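Local coordinates for ATP-dependent helicase FUN30 (Saccharomyces cerevisiae S288c, PDB 5GN1), which hydrolyses ATP to remodel nucleosomes, supporting DNA end resection at double-strand breaks and heterochromatin organization, the present chain being the C-terminal part of its ATPase domain, at residues Met105-Lys109 against Leu210-Val214. Sequence-based numbering, arbitrary orientation.
Sequences MALRK and LFTQV
The ring of F211 reaches across to helix 100-110 with its far end set among three long side chains, M105, R108 and K109, and no direct hydrogen bond joins the two segments. M105 makes a Met-aromatic contact: SD lies in the ring plane, 5.0 Å from the ring centroid of F211, and touches CE2 at 3.7 Å. With CG of M105 anti to the backbone N (chi1 174°), a turn at chi2 (69°) swings SD to the ring edge. R108 puts one face of its guanidinium over F211 CZ, the two planes 68° apart, with NH2 of R108 3.9 Å from CE1 of F211; L210 CD1 comes up to the guanidinium edge. K109, extended beyond CG, passes the ring obliquely, its CE 4.0 Å from F211 CE2. Its ammonium then meets Q213 through one water, which accepts from K109 NZ at 2.7 Å and from Q213 NE2 at 3.0 Å. F211 is the N-cap residue of helix 212-224, just past strand 205-209 of the RecA-like parallel sheet, and helix 315-322 also packs on R108. Helix 100-110 thus offers the ring sulfur, lysine CH2 and a guanidinium face, probably held largely by dispersion, while the water bridge supplies the polar link.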
# COMPACT_ATOMS: atom_id res chain seq x y z
N MET A 105 9.16 7.52 1.78
CA MET A 105 8.25 6.41 2.05
C MET A 105 6.89 6.92 2.52
O MET A 105 5.85 6.41 2.08
CB MET A 105 8.86 5.48 3.11
CG MET A 105 7.89 4.41 3.53
SD MET A 105 7.63 3.26 2.16
CE MET A 105 8.95 2.09 2.54
N ALA A 106 6.89 7.91 3.40
CA ALA A 106 5.64 8.48 3.89
C ALA A 106 4.85 9.14 2.76
O ALA A 106 3.62 9.03 2.71
CB ALA A 106 5.92 9.48 5.01
N LEU A 107 5.53 9.84 1.84
CA LEU A 107 4.82 10.44 0.71
C LEU A 107 4.20 9.36 -0.17
O LEU A 107 3.08 9.52 -0.67
CB LEU A 107 5.75 11.32 -0.12
CG LEU A 107 6.35 12.58 0.54
CD1 LEU A 107 7.38 13.21 -0.36
CD2 LEU A 107 5.27 13.58 0.92
N ARG A 108 4.93 8.26 -0.40
CA ARG A 108 4.38 7.16 -1.19
C ARG A 108 3.11 6.62 -0.55
O ARG A 108 2.10 6.43 -1.23
CB ARG A 108 5.44 6.07 -1.36
CG ARG A 108 6.63 6.54 -2.21
CD ARG A 108 7.71 5.47 -2.35
NE ARG A 108 7.20 4.23 -2.93
CZ ARG A 108 7.87 3.09 -2.94
NH1 ARG A 108 9.08 3.02 -2.42
NH2 ARG A 108 7.32 1.99 -3.46
N LYS A 109 3.15 6.36 0.76
CA LYS A 109 1.98 5.83 1.45
C LYS A 109 0.81 6.81 1.42
O LYS A 109 -0.35 6.40 1.29
CB LYS A 109 2.35 5.48 2.90
CG LYS A 109 3.26 4.28 2.98
CD LYS A 109 3.77 4.09 4.41
CE LYS A 109 4.44 2.73 4.56
NZ LYS A 109 4.99 2.58 5.93
N LEU A 210 3.20 -3.35 -3.87
CA LEU A 210 4.47 -3.53 -3.17
C LEU A 210 4.31 -3.51 -1.66
O LEU A 210 5.29 -3.76 -0.95
CB LEU A 210 5.48 -2.44 -3.59
CG LEU A 210 6.24 -2.71 -4.89
CD1 LEU A 210 7.03 -1.49 -5.33
CD2 LEU A 210 7.15 -3.92 -4.74
N PHE A 211 3.11 -3.23 -1.16
CA PHE A 211 2.86 -3.03 0.26
C PHE A 211 1.86 -4.08 0.72
O PHE A 211 0.71 -4.10 0.26
CB PHE A 211 2.29 -1.63 0.53
CG PHE A 211 3.25 -0.51 0.22
CD1 PHE A 211 3.28 0.07 -1.03
CD2 PHE A 211 4.10 -0.02 1.21
CE1 PHE A 211 4.17 1.12 -1.31
CE2 PHE A 211 4.98 1.03 0.95
CZ PHE A 211 5.01 1.59 -0.31
N THR A 212 2.29 -4.95 1.64
CA THR A 212 1.33 -5.89 2.24
C THR A 212 0.25 -5.17 3.03
O THR A 212 -0.88 -5.65 3.10
CB THR A 212 2.05 -6.91 3.13
OG1 THR A 212 2.93 -6.22 4.03
CG2 THR A 212 2.84 -7.90 2.29
N GLN A 213 0.58 -4.01 3.62
CA GLN A 213 -0.43 -3.21 4.31
C GLN A 213 -1.54 -2.76 3.36
O GLN A 213 -2.71 -2.66 3.76
CB GLN A 213 0.21 -1.98 4.93
CG GLN A 213 1.15 -2.21 6.10
CD GLN A 213 1.86 -0.92 6.48
OE1 GLN A 213 2.67 -0.39 5.71
NE2 GLN A 213 1.56 -0.41 7.66
N VAL A 214 -1.19 -2.46 2.11
CA VAL A 214 -2.22 -2.14 1.12
C VAL A 214 -3.07 -3.36 0.82
O VAL A 214 -4.30 -3.26 0.72
CB VAL A 214 -1.57 -1.55 -0.15
CG1 VAL A 214 -2.56 -1.56 -1.33
CG2 VAL A 214 -1.05 -0.13 0.13
O HOH W 1 2.54 2.37 7.06